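PDB 4ZDT: structure-specific endonuclease subunit slx1 from Schizosaccharomyces pombe, which makes single-strand cuts in branched DNA close to junctions with single-stranded DNA, as the catalytic subunit of the slx1-slx4 endonuclease in DNA repair and recombination. Local coordinates for residues 38-43 / 61-66. Sequence-based numbering, arbitrary orientation.
Sequences SSFLTE and LRWREF
Phe40 carries the first segment's side of this contact, meeting Trp63 and Phe66 of the second. Before it, Ser38 faces the slx4 chain and packs on Trp25 of that subunit, and Ser39 OG hydrogen-bonds Leu36 O one turn back. Phe40 ends helix 33-40 and points its side chain toward residues 61-66. CG lies beside the backbone N, anti to the carbonyl carbon (chi1 -77°), which sends the ring out from the helix end. The outer edge of that ring is aimed at the face of Phe66, in an offset edge-to-face pair. Phe40 CE2 comes 3.5 Å from Phe66 CE2, and the ring planes stand at 63°. Trp63 makes the second close approach to the ring. Phe40 CD2 lies 3.7 Å from Trp63 CE3, at the edge of the indole and near its plane. The two planes are almost perpendicular, at 84°. With CG anti to its backbone N, Trp63 carries its six-membered ring toward Phe40. Its NE1 hydrogen-bonds Leu29 O of the slx4 chain, which ties the same indole to the partner subunit. With an alanine here in place of Phe40 the ring is gone, and the Phe66 face and the edge of the Trp63 six-membered ring would probably be left without their partner. After Phe40, Leu41 leaves the helix and the chain moves away from the second segment. That segment turns from strand 60-62 into a 3-10 segment. Arg62 N to Glu65 OE1 (2.7 Å) spans the start of the turn, alongside the backbone bonds Glu65 N to Arg62 O and Phe66 N to Trp63 O. Phe66 also touches the Cys4 zinc site. The aromatic cluster thus joins the end of the helix to the turn after the last strand, within the two-zinc RING finger domain of slx1.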
loop_
_atom_site.group_PDB
_atom_site.type_symbol
_atom_site.label_atom_id
_atom_site.label_comp_id
_atom_site.label_asym_id
_atom_site.label_seq_id
_atom_site.Cartn_x
_atom_site.Cartn_y
_atom_site.Cartn_z
ATOM N N SER A 38 1.123 4.064 -5.523
ATOM C CA SER A 38 0.661 5.454 -5.630
ATOM C C SER A 38 0.219 5.796 -7.087
ATOM O O SER A 38 -0.844 6.418 -7.301
ATOM C CB SER A 38 1.739 6.403 -5.079
ATOM O OG SER A 38 1.298 7.733 -5.146
ATOM N N SER A 39 0.975 5.321 -8.082
ATOM C CA SER A 39 0.629 5.588 -9.490
ATOM C C SER A 39 -0.651 4.875 -9.938
ATOM O O SER A 39 -1.282 5.288 -10.891
ATOM C CB SER A 39 1.787 5.214 -10.429
ATOM O OG SER A 39 1.920 3.804 -10.544
ATOM N N PHE A 40 -1.005 3.795 -9.254
ATOM C CA PHE A 40 -2.171 2.979 -9.601
ATOM C C PHE A 40 -3.455 3.448 -8.903
ATOM O O PHE A 40 -4.553 3.217 -9.421
ATOM C CB PHE A 40 -1.923 1.524 -9.218
ATOM C CG PHE A 40 -1.019 0.761 -10.169
ATOM C CD1 PHE A 40 -0.381 1.386 -11.234
ATOM C CD2 PHE A 40 -0.804 -0.596 -9.974
ATOM C CE1 PHE A 40 0.445 0.655 -12.118
ATOM C CE2 PHE A 40 0.021 -1.337 -10.849
ATOM C CZ PHE A 40 0.658 -0.687 -11.921
ATOM N N LEU A 41 -3.322 4.095 -7.740
ATOM C CA LEU A 41 -4.489 4.490 -6.925
ATOM C C LEU A 41 -5.377 5.547 -7.602
ATOM O O LEU A 41 -4.867 6.493 -8.193
ATOM C CB LEU A 41 -4.038 4.965 -5.518
ATOM C CG LEU A 41 -3.362 3.901 -4.636
ATOM C CD1 LEU A 41 -2.906 4.457 -3.304
ATOM C CD2 LEU A 41 -4.235 2.673 -4.419
ATOM N N THR A 42 -6.697 5.384 -7.503
ATOM C CA THR A 42 -7.646 6.286 -8.181
ATOM C C THR A 42 -8.363 7.275 -7.243
ATOM O O THR A 42 -8.952 8.260 -7.701
ATOM C CB THR A 42 -8.663 5.504 -9.063
ATOM O OG1 THR A 42 -9.274 4.455 -8.299
ATOM C CG2 THR A 42 -7.955 4.874 -10.268
ATOM N N GLU A 43 -8.295 7.024 -5.938
ATOM C CA GLU A 43 -8.914 7.909 -4.936
ATOM C C GLU A 43 -8.099 7.940 -3.638
ATOM O O GLU A 43 -7.398 6.977 -3.306
ATOM C CB GLU A 43 -10.379 7.516 -4.681
ATOM C CG GLU A 43 -10.601 6.028 -4.462
ATOM C CD GLU A 43 -12.057 5.654 -4.218
ATOM O OE1 GLU A 43 -12.931 6.136 -4.978
ATOM O OE2 GLU A 43 -12.330 4.857 -3.283
ATOM N N LEU A 61 -2.514 -5.098 -15.523
ATOM C CA LEU A 61 -2.347 -6.303 -14.719
ATOM C C LEU A 61 -2.868 -6.062 -13.320
ATOM O O LEU A 61 -3.028 -4.913 -12.921
ATOM C CB LEU A 61 -0.870 -6.705 -14.658
ATOM C CG LEU A 61 -0.191 -6.849 -16.030
ATOM C CD1 LEU A 61 1.293 -7.058 -15.799
ATOM C CD2 LEU A 61 -0.796 -8.012 -16.825
ATOM N N ARG A 62 -3.126 -7.144 -12.586
ATOM C CA ARG A 62 -3.574 -7.035 -11.195
ATOM C C ARG A 62 -2.354 -6.792 -10.323
ATOM O O ARG A 62 -1.236 -7.189 -10.686
ATOM C CB ARG A 62 -4.265 -8.329 -10.768
ATOM C CG ARG A 62 -5.605 -8.537 -11.461
ATOM C CD ARG A 62 -6.179 -9.948 -11.274
ATOM N NE ARG A 62 -7.460 -10.021 -11.995
ATOM C CZ ARG A 62 -8.369 -11.003 -11.870
ATOM N NH1 ARG A 62 -8.154 -12.028 -11.059
ATOM N NH2 ARG A 62 -9.496 -10.946 -12.571
ATOM N N TRP A 63 -2.581 -6.179 -9.164
ATOM C CA TRP A 63 -1.514 -5.779 -8.254
ATOM C C TRP A 63 -0.562 -6.920 -7.974
ATOM O O TRP A 63 0.659 -6.754 -8.001
ATOM C CB TRP A 63 -2.104 -5.238 -6.931
ATOM C CG TRP A 63 -1.034 -4.819 -5.951
ATOM C CD1 TRP A 63 -0.754 -5.383 -4.732
ATOM C CD2 TRP A 63 -0.059 -3.789 -6.149
ATOM N NE1 TRP A 63 0.327 -4.743 -4.145
ATOM C CE2 TRP A 63 0.766 -3.759 -4.995
ATOM C CE3 TRP A 63 0.193 -2.879 -7.185
ATOM C CZ2 TRP A 63 1.832 -2.860 -4.858
ATOM C CZ3 TRP A 63 1.258 -1.963 -7.034
ATOM C CH2 TRP A 63 2.058 -1.972 -5.883
ATOM N N ARG A 64 -1.121 -8.092 -7.693
ATOM C CA ARG A 64 -0.323 -9.261 -7.333
ATOM C C ARG A 64 0.758 -9.586 -8.363
ATOM O O ARG A 64 1.864 -9.993 -8.006
ATOM C CB ARG A 64 -1.225 -10.478 -7.122
ATOM C CG ARG A 64 -0.642 -11.529 -6.190
ATOM C CD ARG A 64 -1.681 -12.573 -5.816
ATOM N NE ARG A 64 -2.549 -12.124 -4.727
ATOM C CZ ARG A 64 -2.212 -12.158 -3.442
ATOM N NH1 ARG A 64 -1.025 -12.623 -3.078
ATOM N NH2 ARG A 64 -3.061 -11.725 -2.520
ATOM N N GLU A 65 0.432 -9.407 -9.638
ATOM C CA GLU A 65 1.348 -9.742 -10.720
ATOM C C GLU A 65 2.693 -9.029 -10.582
ATOM O O GLU A 65 3.710 -9.518 -11.074
ATOM C CB GLU A 65 0.718 -9.413 -12.075
ATOM C CG GLU A 65 -0.046 -10.569 -12.701
ATOM C CD GLU A 65 -1.489 -10.630 -12.242
ATOM O OE1 GLU A 65 -2.273 -9.735 -12.622
ATOM O OE2 GLU A 65 -1.840 -11.573 -11.502
ATOM N N PHE A 66 2.699 -7.876 -9.918
ATOM C CA PHE A 66 3.940 -7.108 -9.765
ATOM C C PHE A 66 4.786 -7.573 -8.586
ATOM O O PHE A 66 5.900 -7.072 -8.366
ATOM C CB PHE A 66 3.631 -5.610 -9.686
ATOM C CG PHE A 66 2.988 -5.071 -10.930
ATOM C CD1 PHE A 66 3.775 -4.668 -12.011
ATOM C CD2 PHE A 66 1.594 -4.943 -11.016
ATOM C CE1 PHE A 66 3.182 -4.159 -13.161
ATOM C CE2 PHE A 66 0.995 -4.438 -12.162
ATOM C CZ PHE A 66 1.802 -4.049 -13.244
#